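Local coordinates for long form salivary protein D7L1 (Anopheles stephensi, PDB 3NHI) that binds and sequesters cysteinyl leukotrienes and thromboxane A2 analogues, so that host mediators do not hinder the blood feeding of the female mosquito, at residues Q169-N174 against T181-L186; D240-L245 against N256-H261. All blocks are in the same frame, centred on the assembly; numbering follows the deposited sequence.

Interaction 1: Q169-N174 against T181-L186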
loop_
_atom_site.group_PDB
_atom_site.type_symbol
_atom_site.label_atom_id
_atom_site.label_comp_id
_atom_site.label_asym_id
_atom_site.label_seq_id
_atom_site.Cartn_x
_atom_site.Cartn_y
_atom_site.Cartn_z
ATOM N N GLN A 169 21.120 -14.919 15.491
ATOM C CA GLN A 169 19.903 -14.503 16.170
ATOM C C GLN A 169 19.466 -13.126 15.672
ATOM O O GLN A 169 20.299 -12.240 15.445
ATOM C CB GLN A 169 20.168 -14.453 17.676
ATOM C CG GLN A 169 18.943 -14.320 18.558
ATOM C CD GLN A 169 19.289 -14.406 20.035
ATOM O OE1 GLN A 169 18.871 -15.338 20.725
ATOM N NE2 GLN A 169 20.069 -13.442 20.523
ATOM N N SER A 170 18.160 -12.955 15.488
ATOM C CA SER A 170 17.621 -11.645 15.146
ATOM C C SER A 170 17.963 -10.607 16.209
ATOM O O SER A 170 17.913 -10.880 17.414
ATOM C CB SER A 170 16.109 -11.706 14.964
ATOM O OG SER A 170 15.587 -10.399 14.803
ATOM N N GLU A 171 18.297 -9.408 15.744
ATOM C CA GLU A 171 18.533 -8.275 16.635
ATOM C C GLU A 171 17.244 -7.864 17.340
ATOM O O GLU A 171 17.276 -7.140 18.326
ATOM C CB GLU A 171 19.129 -7.099 15.863
ATOM C CG GLU A 171 20.546 -7.384 15.379
ATOM C CD GLU A 171 21.135 -6.290 14.511
ATOM O OE1 GLU A 171 22.149 -6.583 13.852
ATOM O OE2 GLU A 171 20.611 -5.153 14.494
ATOM N N TRP A 172 16.111 -8.335 16.821
ATOM C CA TRP A 172 14.805 -7.983 17.348
ATOM C C TRP A 172 14.126 -9.160 18.057
ATOM O O TRP A 172 12.915 -9.131 18.298
ATOM C CB TRP A 172 13.917 -7.449 16.218
ATOM C CG TRP A 172 14.476 -6.252 15.485
ATOM C CD1 TRP A 172 15.465 -5.404 15.909
ATOM C CD2 TRP A 172 14.036 -5.755 14.216
ATOM N NE1 TRP A 172 15.684 -4.422 14.963
ATOM C CE2 TRP A 172 14.818 -4.615 13.918
ATOM C CE3 TRP A 172 13.060 -6.166 13.295
ATOM C CZ2 TRP A 172 14.647 -3.879 12.737
ATOM C CZ3 TRP A 172 12.899 -5.440 12.127
ATOM C CH2 TRP A 172 13.684 -4.309 11.860
ATOM N N LYS A 173 14.923 -10.163 18.423
ATOM C CA LYS A 173 14.421 -11.381 19.077
ATOM C C LYS A 173 13.535 -11.146 20.303
ATOM O O LYS A 173 12.515 -11.822 20.472
ATOM C CB LYS A 173 15.581 -12.326 19.436
ATOM C CG LYS A 173 15.158 -13.653 20.086
ATOM C CD LYS A 173 14.441 -14.569 19.096
ATOM C CE LYS A 173 14.181 -15.950 19.688
ATOM N NZ LYS A 173 15.406 -16.803 19.694
ATOM N N ASN A 174 13.922 -10.204 21.154
ATOM C CA ASN A 174 13.112 -9.859 22.330
ATOM C C ASN A 174 12.063 -8.765 22.057
ATOM O O ASN A 174 11.358 -8.328 22.971
ATOM C CB ASN A 174 14.023 -9.471 23.500
ATOM C CG ASN A 174 14.879 -10.636 23.997
ATOM O OD1 ASN A 174 14.464 -11.797 23.959
ATOM N ND2 ASN A 174 16.079 -10.321 24.476
ATOM N N THR A 181 23.134 -0.979 14.493
ATOM C CA THR A 181 24.297 -1.870 14.458
ATOM C C THR A 181 25.069 -1.818 13.145
ATOM O O THR A 181 26.199 -2.293 13.066
ATOM C CB THR A 181 23.868 -3.320 14.655
ATOM O OG1 THR A 181 22.960 -3.673 13.597
ATOM C CG2 THR A 181 23.194 -3.501 16.014
ATOM N N GLY A 182 24.437 -1.288 12.099
ATOM C CA GLY A 182 25.013 -1.329 10.758
ATOM C C GLY A 182 25.237 -2.732 10.216
ATOM O O GLY A 182 26.029 -2.917 9.300
ATOM N N SER A 183 24.550 -3.721 10.778
ATOM C CA SER A 183 24.743 -5.103 10.334
ATOM C C SER A 183 24.103 -5.303 8.957
ATOM O O SER A 183 23.147 -4.599 8.618
ATOM C CB SER A 183 24.150 -6.089 11.333
ATOM O OG SER A 183 22.734 -6.018 11.324
ATOM N N PRO A 184 24.620 -6.258 8.158
ATOM C CA PRO A 184 24.003 -6.497 6.849
ATOM C C PRO A 184 22.541 -6.904 6.986
ATOM O O PRO A 184 21.723 -6.537 6.145
ATOM C CB PRO A 184 24.829 -7.644 6.257
ATOM C CG PRO A 184 25.674 -8.162 7.380
ATOM C CD PRO A 184 25.844 -7.058 8.359
ATOM N N GLU A 185 22.209 -7.613 8.059
ATOM C CA GLU A 185 20.834 -8.050 8.279
ATOM C C GLU A 185 19.915 -6.869 8.597
ATOM O O GLU A 185 18.795 -6.784 8.085
ATOM C CB GLU A 185 20.764 -9.102 9.392
ATOM C CG GLU A 185 21.491 -10.430 9.097
ATOM C CD GLU A 185 22.965 -10.407 9.463
ATOM O OE1 GLU A 185 23.473 -9.379 9.965
ATOM O OE2 GLU A 185 23.614 -11.445 9.238
ATOM N N LEU A 186 20.373 -5.960 9.446
ATOM C CA LEU A 186 19.576 -4.782 9.766
ATOM C C LEU A 186 19.369 -3.907 8.531
ATOM O O LEU A 186 18.260 -3.414 8.289
ATOM C CB LEU A 186 20.205 -3.982 10.914
ATOM C CG LEU A 186 19.418 -2.753 11.387
ATOM C CD1 LEU A 186 18.020 -3.116 11.893
ATOM C CD2 LEU A 186 20.207 -2.061 12.478
HETATM O O HOH W 1 22.546 -9.195 12.921
#
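Ser183 OG is gripped twice. Ser183 OG donates to Glu171 OE1 at 2.7 Å. Ser183 OG also accepts from Leu186 N at 3.0 Å. The second bond is a capping bond, and Ser183 is the N-cap of helix 184-196. Its OG sits between the backbone N and the carbonyl carbon (chi1 70°), which turns it back over the first turn of the helix. The other carboxylate oxygen, Glu171 OE2, accepts from Thr181 OG1 at 2.9 Å. Both hydroxyls use syn positions of the carboxylate, and both lie out of its plane, Ser183 by 33° and Thr181 by 22°. Thr181 OG1 also accepts from Ser183 N in an ST turn. The Glu171 chain is extended beyond CG and spans the gap to the helix start. A water donates to Glu171 OE1 and to Glu185 OE1, linking two acid groups whose oxygens stay 5.0 Å apart. Beside this polar patch, one methyl of Leu186, CD1, packs obliquely on Trp172 CZ2 at 3.6 Å. Trp172 also rests on Ala189 and Ile193 of the same helix and meets Trp164. The contact joins the loop after helix 155-163 to the start of helix 184-196. A carboxylate close to a helix N-terminus, held by two hydroxyl donors and a water, is probably stabilised as the anion.

Interaction 2: D240-L245 against N256-H261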
loop_
_atom_site.group_PDB
_atom_site.type_symbol
_atom_site.label_atom_id
_atom_site.label_comp_id
_atom_site.label_asym_id
_atom_site.label_seq_id
_atom_site.Cartn_x
_atom_site.Cartn_y
_atom_site.Cartn_z
ATOM N N ASP A 240 20.468 4.279 5.513
ATOM C CA ASP A 240 21.030 5.617 5.726
ATOM C C ASP A 240 19.988 6.601 6.235
ATOM O O ASP A 240 20.233 7.321 7.212
ATOM C CB ASP A 240 21.698 6.145 4.461
ATOM C CG ASP A 240 22.804 5.238 3.967
ATOM O OD1 ASP A 240 23.598 4.749 4.802
ATOM O OD2 ASP A 240 22.884 5.026 2.744
ATOM N N TYR A 241 18.814 6.616 5.599
ATOM C CA TYR A 241 17.732 7.510 6.021
ATOM C C TYR A 241 17.213 7.166 7.407
ATOM O O TYR A 241 16.964 8.044 8.219
ATOM C CB TYR A 241 16.588 7.511 5.002
ATOM C CG TYR A 241 17.003 8.034 3.648
ATOM C CD1 TYR A 241 16.977 7.205 2.531
ATOM C CD2 TYR A 241 17.458 9.338 3.497
ATOM C CE1 TYR A 241 17.385 7.669 1.288
ATOM C CE2 TYR A 241 17.850 9.820 2.255
ATOM C CZ TYR A 241 17.803 8.982 1.152
ATOM O OH TYR A 241 18.209 9.436 -0.086
ATOM N N TYR A 242 17.083 5.872 7.672
ATOM C CA TYR A 242 16.687 5.385 8.980
ATOM C C TYR A 242 17.650 5.879 10.078
ATOM O O TYR A 242 17.201 6.402 11.099
ATOM C CB TYR A 242 16.636 3.860 8.911
ATOM C CG TYR A 242 16.334 3.123 10.191
ATOM C CD1 TYR A 242 15.073 3.177 10.789
ATOM C CD2 TYR A 242 17.310 2.334 10.790
ATOM C CE1 TYR A 242 14.806 2.480 11.955
ATOM C CE2 TYR A 242 17.043 1.624 11.949
ATOM C CZ TYR A 242 15.794 1.699 12.527
ATOM O OH TYR A 242 15.521 1.006 13.689
ATOM N N VAL A 243 18.955 5.721 9.847
ATOM C CA VAL A 243 19.982 6.214 10.773
ATOM C C VAL A 243 19.871 7.727 10.955
ATOM O O VAL A 243 19.919 8.235 12.087
ATOM C CB VAL A 243 21.406 5.827 10.303
ATOM C CG1 VAL A 243 22.466 6.612 11.077
ATOM C CG2 VAL A 243 21.643 4.344 10.478
ATOM N N CYS A 244 19.693 8.453 9.854
ATOM C CA CYS A 244 19.562 9.907 9.962
ATOM C C CYS A 244 18.376 10.323 10.833
ATOM O O CYS A 244 18.498 11.232 11.650
ATOM C CB CYS A 244 19.469 10.561 8.588
ATOM S SG CYS A 244 21.050 10.499 7.732
ATOM N N LEU A 245 17.235 9.649 10.664
ATOM C CA LEU A 245 16.039 9.968 11.440
ATOM C C LEU A 245 16.218 9.600 12.904
ATOM O O LEU A 245 15.918 10.403 13.798
ATOM C CB LEU A 245 14.819 9.253 10.850
ATOM C CG LEU A 245 14.371 9.793 9.489
ATOM C CD1 LEU A 245 13.557 8.742 8.748
ATOM C CD2 LEU A 245 13.602 11.102 9.616
ATOM N N ASN A 256 7.692 6.983 17.100
ATOM C CA ASN A 256 6.235 6.917 17.224
ATOM C C ASN A 256 5.558 6.775 15.858
ATOM O O ASN A 256 4.609 6.003 15.712
ATOM C CB ASN A 256 5.704 8.132 17.991
ATOM C CG ASN A 256 6.152 8.143 19.443
ATOM O OD1 ASN A 256 6.559 7.118 19.988
ATOM N ND2 ASN A 256 6.062 9.305 20.076
ATOM N N ALA A 257 6.060 7.509 14.868
ATOM C CA ALA A 257 5.517 7.462 13.506
ATOM C C ALA A 257 5.743 6.103 12.852
ATOM O O ALA A 257 4.840 5.546 12.231
ATOM C CB ALA A 257 6.140 8.561 12.661
ATOM N N PHE A 258 6.946 5.566 13.024
ATOM C CA PHE A 258 7.340 4.292 12.423
ATOM C C PHE A 258 6.614 3.132 13.111
ATOM O O PHE A 258 6.177 2.184 12.437
ATOM C CB PHE A 258 8.853 4.168 12.568
ATOM C CG PHE A 258 9.535 3.203 11.628
ATOM C CD1 PHE A 258 9.452 3.314 10.234
ATOM C CD2 PHE A 258 10.375 2.246 12.171
ATOM C CE1 PHE A 258 10.179 2.435 9.398
ATOM C CE2 PHE A 258 11.097 1.373 11.365
ATOM C CZ PHE A 258 11.010 1.468 9.970
ATOM N N ASP A 259 6.458 3.209 14.435
ATOM C CA ASP A 259 5.709 2.199 15.184
ATOM C C ASP A 259 4.237 2.211 14.776
ATOM O O ASP A 259 3.630 1.151 14.600
ATOM C CB ASP A 259 5.800 2.430 16.704
ATOM C CG ASP A 259 7.192 2.205 17.274
ATOM O OD1 ASP A 259 8.063 1.625 16.594
ATOM O OD2 ASP A 259 7.396 2.584 18.450
ATOM N N PHE A 260 3.664 3.400 14.593
ATOM C CA PHE A 260 2.261 3.478 14.156
ATOM C C PHE A 260 2.119 2.870 12.763
ATOM O O PHE A 260 1.165 2.131 12.503
ATOM C CB PHE A 260 1.752 4.922 14.196
ATOM C CG PHE A 260 0.275 5.067 13.920
ATOM C CD1 PHE A 260 -0.652 4.157 14.433
ATOM C CD2 PHE A 260 -0.185 6.147 13.194
ATOM C CE1 PHE A 260 -2.026 4.319 14.204
ATOM C CE2 PHE A 260 -1.553 6.325 12.959
ATOM C CZ PHE A 260 -2.475 5.412 13.472
ATOM N N HIS A 261 3.079 3.153 11.877
ATOM C CA HIS A 261 3.023 2.531 10.561
ATOM C C HIS A 261 3.241 1.018 10.643
ATOM O O HIS A 261 2.635 0.271 9.866
ATOM C CB HIS A 261 3.959 3.194 9.551
ATOM C CG HIS A 261 3.507 3.044 8.126
ATOM N ND1 HIS A 261 3.958 3.874 7.123
ATOM C CD2 HIS A 261 2.631 2.190 7.537
ATOM C CE1 HIS A 261 3.403 3.522 5.975
ATOM N NE2 HIS A 261 2.591 2.505 6.198
#
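Tyr242 and Phe258 make the whole direct contact between 240-245 and 256-261. Their closest atoms are Tyr242 CE1 and Phe258 CE2, 3.9 Å apart. The rings meet obliquely, with centroids 5.8 Å apart and planes at 43°. Tyr242 CE1 is centred over that one ring corner, 4.4 Å from both Phe258 CD2 and Phe258 CZ. The hydroxyl takes no part, since Tyr242 OH stays 5.0 Å from Phe258 CE2. Both side chains leave their helices with CG anti to the backbone N, chi1 176° for Tyr242 and -160° for Phe258. They cross at about a right angle and meet through one ring corner each. The backbones stay well apart, with Tyr242 CA and Phe258 CA 10.0 Å from each other. The direct contact is therefore slight, burying 67 Å² in all, although both residues are buried.

The packing around the pair comes from other parts of the chain. Helix 184-196 contributes Ile190 and Phe194 against Tyr242, and Ile193 against Phe258. Tyr178 touches both side chains. This is helix packing in the all-helical, odorant-binding-protein type fold, in which helices 238-246 and 251-266 follow one another in the chain and share helix 184-196 as a neighbour.

Away from the two rings the segments do not touch. Leu245 points toward the other helix, but its side chain does not reach 256-261. Cys244, on a partly exposed side, is tied to Cys233 by a disulfide.

The contacts lie in series along the chain. Their centres are 16 Å apart and their nearest atoms about 5 Å apart, without touching. Helix 184-196 relates them. Interaction 1 contains its first turn, while interaction 2 uses its later residues as a wall beside the aromatic pair. Ile193 meets Trp172 of the first contact and Phe258 of the second. Both contacts are largely buried, but the Glu171-Thr181 side of interaction 1 reaches solvent. Interaction 1 is mixed, with a water-linked carboxylate and hydroxyls next to a buried apolar pair. Interaction 2 is wholly apolar between its segments, and both its touching residues are buried. It lies closer to the centre of the chain. Neither contact lies at the lipid-binding pocket.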